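GCN5-related N-acetyltransferase (Kribbella flavida, PDB 4MY0) probably transfers an acetyl group from acetyl-coenzyme A to an amine, perhaps that of an aminoglycoside, as GCN5-related N-acetyltransferases do. Local coordinates at residues Val24-Ser28 and Phe29-Ala33. Sequence-based numbering, arbitrary orientation.
Sequences VRARS and FGLLA. With AC8 ([(2R,3R,4R,5R)-5-(6-amino-9H-purin-9-yl)-3,4-bis(phosphonooxy)tetrahydrofuran-2-yl]methyl (3R)-3-hydroxy-2,2-dimethyl-4-oxo-4-({3-oxo-3-[(2-sulfanylethyl)amino]propyl}amino)butyl dihydrogen diphosphate), chain L.
Two amides grip the carbonyl O of Arg25: Phe29 N at 2.8 Å, its bond almost straight at the hydrogen (169°), and Ser28 N at 2.9 Å. This is the C-terminal end of helix 18-26 in a GNAT domain, where the chain unwinds and turns into the loop leading to helix 34-49. One step on, Gly30 N makes a weaker, bent bond of 3.3 Å to Ala26 O, which is also hydrogen-bonded by Trp218 NE1 of the second subunit. Gly30 has a positive phi that suits a residue without a side chain, since a CB here would press on the carbonyl O of Phe29.

The Arg25 side chain crosses those of Phe29 and Leu32 at about a right angle. With CG opposite the backbone N (chi1 -175°) and the chain stretched out to NE, the guanidinium lies between two loop side chains: Phe29 CB sits above one face, and Leu32 CG covers the other, 3.5 Å from NH2. Gly30 O lies at the guanidinium edge, 3.0 Å from NH2. Trp40, on helix 34-49, packs against both Arg25 and Leu32. The Phe29 ring stands nearly upright to the guanidinium, their planes 79° apart, and Arg25 NE lies in the ring plane at the Phe29 edge.

Ser28 folds back on the helix, its OG donating to Val24 O at 2.7 Å; Arg95 NH1, of the acetyl-CoA site, donates to Arg27 O and more weakly meets Ser28 OG. Ser28 and Phe29 also line the AC8 pocket. There Ser28 CB comes within 3.9 Å of C6P on the pantetheine arm of AC8, while the Phe29 ring flanks the same arm with CE2 3.4 Å from N4P and with C3P in the ring plane at its edge.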
ATOM      1  N   VAL C  24       7.486   8.927  32.658  1.00 24.24           N
ATOM      2  CA  VAL C  24       6.292   9.627  32.202  1.00 23.73           C
ATOM      3  C   VAL C  24       6.346   9.840  30.684  1.00 22.28           C
ATOM      4  O   VAL C  24       5.336   9.731  29.986  1.00 24.77           O
ATOM      5  CB  VAL C  24       6.121  10.979  32.918  1.00 23.38           C
ATOM      6  CG1 VAL C  24       4.825  11.664  32.464  1.00 17.77           C
ATOM      7  CG2 VAL C  24       6.115  10.782  34.414  1.00 22.95           C
ATOM      8  N   ARG C  25       7.530  10.136  30.173  1.00 22.14           N
ATOM      9  CA  ARG C  25       7.687  10.336  28.743  1.00 23.38           C
ATOM     10  C   ARG C  25       7.411   9.040  27.977  1.00 24.99           C
ATOM     11  O   ARG C  25       6.727   9.062  26.961  1.00 24.26           O
ATOM     12  CB  ARG C  25       9.095  10.841  28.412  1.00 21.47           C
ATOM     13  CG  ARG C  25       9.269  11.174  26.942  1.00 24.59           C
ATOM     14  CD  ARG C  25      10.743  11.259  26.514  1.00 31.13           C
ATOM     15  NE  ARG C  25      10.818  11.500  25.076  1.00 31.66           N
ATOM     16  CZ  ARG C  25      10.607  10.556  24.158  1.00 32.88           C
ATOM     17  NH1 ARG C  25      10.670  10.866  22.871  1.00 34.79           N
ATOM     18  NH2 ARG C  25      10.321   9.308  24.526  1.00 29.79           N
ATOM     19  N   ALA C  26       7.958   7.920  28.453  1.00 21.59           N
ATOM     20  CA  ALA C  26       7.733   6.636  27.784  1.00 24.67           C
ATOM     21  C   ALA C  26       6.233   6.325  27.653  1.00 26.35           C
ATOM     22  O   ALA C  26       5.791   5.788  26.641  1.00 29.43           O
ATOM     23  CB  ALA C  26       8.454   5.520  28.515  1.00 21.39           C
ATOM     24  N   ARG C  27       5.452   6.685  28.668  1.00 25.72           N
ATOM     25  CA  ARG C  27       4.011   6.404  28.655  1.00 26.33           C
ATOM     26  C   ARG C  27       3.230   7.507  27.940  1.00 23.09           C
ATOM     27  O   ARG C  27       1.994   7.506  27.952  1.00 20.58           O
ATOM     28  CB  ARG C  27       3.491   6.241  30.094  1.00 22.81           C
ATOM     29  CG  ARG C  27       4.336   5.274  30.904  1.00 25.06           C
ATOM     30  CD  ARG C  27       3.680   4.791  32.191  1.00 25.21           C
ATOM     31  NE  ARG C  27       4.519   3.738  32.765  1.00 25.95           N
ATOM     32  CZ  ARG C  27       4.093   2.776  33.577  1.00 26.66           C
ATOM     33  NH1 ARG C  27       4.947   1.872  34.028  1.00 28.48           N
ATOM     34  NH2 ARG C  27       2.816   2.709  33.934  1.00 23.09           N
ATOM     35  N   SER C  28       3.961   8.455  27.348  1.00 19.51           N
ATOM     36  CA  SER C  28       3.369   9.583  26.637  1.00 19.72           C
ATOM     37  C   SER C  28       3.705   9.574  25.140  1.00 21.88           C
ATOM     38  O   SER C  28       2.816   9.726  24.300  1.00 18.99           O
ATOM     39  CB  SER C  28       3.836  10.896  27.261  1.00 23.56           C
ATOM     40  OG  SER C  28       3.356  10.997  28.581  1.00 21.11           O
ATOM     41  N   PHE C  29       4.981   9.378  24.821  1.00 19.32           N
ATOM     42  CA  PHE C  29       5.460   9.478  23.442  1.00 20.57           C
ATOM     43  C   PHE C  29       5.923   8.162  22.864  1.00 24.00           C
ATOM     44  O   PHE C  29       5.951   8.007  21.650  1.00 29.00           O
ATOM     45  CB  PHE C  29       6.632  10.467  23.341  1.00 18.11           C
ATOM     46  CG  PHE C  29       6.252  11.892  23.643  1.00 21.94           C
ATOM     47  CD1 PHE C  29       7.191  12.783  24.138  1.00 24.56           C
ATOM     48  CD2 PHE C  29       4.957  12.340  23.424  1.00 22.78           C
ATOM     49  CE1 PHE C  29       6.844  14.110  24.414  1.00 23.34           C
ATOM     50  CE2 PHE C  29       4.603  13.673  23.697  1.00 20.88           C
ATOM     51  CZ  PHE C  29       5.551  14.547  24.188  1.00 19.56           C
ATOM     52  N   GLY C  30       6.329   7.238  23.733  1.00 22.02           N
ATOM     53  CA  GLY C  30       6.906   5.983  23.300  1.00 26.51           C
ATOM     54  C   GLY C  30       8.264   5.770  23.945  1.00 27.05           C
ATOM     55  O   GLY C  30       8.812   6.687  24.563  1.00 24.95           O
ATOM     56  N   LEU C  31       8.814   4.570  23.771  1.00 33.38           N
ATOM     57  CA  LEU C  31      10.067   4.171  24.402  1.00 38.97           C
ATOM     58  C   LEU C  31      11.246   4.784  23.666  1.00 40.91           C
ATOM     59  O   LEU C  31      11.191   4.963  22.450  1.00 38.23           O
ATOM     60  CB  LEU C  31      10.201   2.647  24.364  1.00 41.71           C
ATOM     61  CG  LEU C  31       8.949   1.840  24.704  1.00 43.71           C
ATOM     62  CD1 LEU C  31       9.162   0.354  24.386  1.00 45.20           C
ATOM     63  CD2 LEU C  31       8.555   2.047  26.165  1.00 40.31           C
ATOM     64  N   LEU C  32      12.313   5.104  24.395  1.00 45.26           N
ATOM     65  CA  LEU C  32      13.546   5.566  23.760  1.00 47.70           C
ATOM     66  C   LEU C  32      14.540   4.431  23.619  1.00 51.11           C
ATOM     67  O   LEU C  32      14.703   3.628  24.539  1.00 52.96           O
ATOM     68  CB  LEU C  32      14.193   6.692  24.564  1.00 45.86           C
ATOM     69  CG  LEU C  32      13.619   8.083  24.342  1.00 42.05           C
ATOM     70  CD1 LEU C  32      14.366   9.097  25.184  1.00 39.98           C
ATOM     71  CD2 LEU C  32      13.690   8.439  22.870  1.00 42.33           C
ATOM     72  N   ALA C  33      15.207   4.367  22.469  1.00 54.83           N
ATOM     73  CA  ALA C  33      16.306   3.423  22.280  1.00 60.23           C
ATOM     74  C   ALA C  33      17.430   3.762  23.262  1.00 65.44           C
ATOM     75  O   ALA C  33      17.479   4.874  23.789  1.00 63.99           O
ATOM     76  CB  ALA C  33      16.806   3.469  20.845  1.00 57.77           C
TER
HETATM   77  N1A AC8 L 400      -8.128  15.569  23.541  1.00 23.19           N
HETATM   78  O1A AC8 L 400      -5.093  20.341  32.223  1.00 21.14           O
HETATM   79  P1A AC8 L 400      -5.852  19.176  31.605  1.00 20.76           P
HETATM   80  C1B AC8 L 400      -8.361  19.025  27.312  1.00 23.95           C
HETATM   81  S1P AC8 L 400       2.066  18.764  23.084  1.00 23.81           S
HETATM   82  C2A AC8 L 400      -8.994  16.588  23.695  1.00 22.28           C
HETATM   83  O2A AC8 L 400      -6.511  18.199  32.536  1.00 17.21           O
HETATM   84  P2A AC8 L 400      -3.898  17.193  30.870  1.00 20.04           P
HETATM   85  C2B AC8 L 400      -9.159  18.844  28.583  1.00 24.68           C
HETATM   86  O2B AC8 L 400     -10.470  18.352  28.274  1.00 29.90           O
HETATM   87  O2C AC8 L 400     -11.311  18.088  30.623  1.00 70.56           O
HETATM   88  C2P AC8 L 400       1.258  17.590  24.225  1.00 24.40           C
HETATM   89  N3A AC8 L 400      -8.907  17.398  24.761  1.00 21.91           N
HETATM   90  O3A AC8 L 400      -4.831  18.474  30.594  1.00 23.57           O
HETATM   91  C3B AC8 L 400      -9.177  20.272  29.138  1.00 23.31           C
HETATM   92  O3B AC8 L 400     -10.154  21.036  28.423  1.00 27.38           O
HETATM   93  P3B AC8 L 400     -11.641  21.408  28.961  1.00 70.38           P
HETATM   94  O3C AC8 L 400     -10.420  16.116  29.342  1.00 71.19           O
HETATM   95  C3P AC8 L 400       2.250  16.449  24.240  1.00 28.57           C
HETATM   96  C4A AC8 L 400      -7.935  17.193  25.692  1.00 23.41           C
HETATM   97  O4A AC8 L 400      -3.382  17.250  32.293  1.00 19.20           O
HETATM   98  C4B AC8 L 400      -7.850  20.866  28.706  1.00 25.11           C
HETATM   99  O4B AC8 L 400      -7.403  20.048  27.618  1.00 19.76           O
HETATM  100  O4C AC8 L 400     -12.613  17.154  28.650  1.00 70.24           O
HETATM  101  P4C AC8 L 400     -11.264  17.362  29.297  1.00 69.25           P
HETATM  102  N4P AC8 L 400       1.917  15.274  25.041  1.00 25.14           N
HETATM  103  C5A AC8 L 400      -7.030  16.152  25.545  1.00 26.90           C
HETATM  104  O5A AC8 L 400      -4.619  15.977  30.367  1.00 19.76           O
HETATM  105  C5B AC8 L 400      -6.802  20.856  29.814  1.00 22.57           C
HETATM  106  O5B AC8 L 400      -6.982  19.670  30.580  1.00 24.35           O
HETATM  107  C5P AC8 L 400       1.000  14.339  24.819  1.00 22.56           C
HETATM  108  O5P AC8 L 400       0.225  14.418  23.872  1.00 20.98           O
HETATM  109  C6A AC8 L 400      -7.141  15.326  24.432  1.00 23.11           C
HETATM  110  N6A AC8 L 400      -6.282  14.290  24.248  1.00 22.49           N
HETATM  111  O6A AC8 L 400      -2.690  17.489  29.856  1.00 20.65           O
HETATM  112  C6P AC8 L 400       0.995  13.182  25.792  1.00 20.66           C
HETATM  113  N7A AC8 L 400      -6.191  16.177  26.609  1.00 27.11           N
HETATM  114  O7A AC8 L 400     -12.278  20.131  29.456  1.00 66.54           O
HETATM  115  C7P AC8 L 400      -0.379  12.564  26.091  1.00 20.09           C
HETATM  116  C8A AC8 L 400      -6.566  17.221  27.392  1.00 28.59           C
HETATM  117  O8A AC8 L 400     -11.399  22.439  30.045  1.00 68.78           O
HETATM  118  N8P AC8 L 400      -1.166  13.571  26.809  1.00 18.92           N
HETATM  119  N9A AC8 L 400      -7.636  17.822  26.832  1.00 24.30           N
HETATM  120  O9A AC8 L 400     -12.314  21.951  27.718  1.00 72.01           O
HETATM  121  C9P AC8 L 400      -0.841  14.229  27.920  1.00 24.14           C
HETATM  122  O9P AC8 L 400       0.220  14.012  28.483  1.00 19.56           O
HETATM  123  CAP AC8 L 400      -1.815  15.244  28.494  1.00 21.27           C
HETATM  124  OAP AC8 L 400      -3.152  14.751  28.386  1.00 24.03           O
HETATM  125  CBP AC8 L 400      -1.769  16.617  27.811  1.00 17.42           C
HETATM  126  CCP AC8 L 400      -2.865  17.494  28.436  1.00 20.75           C
HETATM  127  CDP AC8 L 400      -0.413  17.277  28.039  1.00 16.46           C
HETATM  128  CEP AC8 L 400      -2.031  16.506  26.317  1.00 14.19           C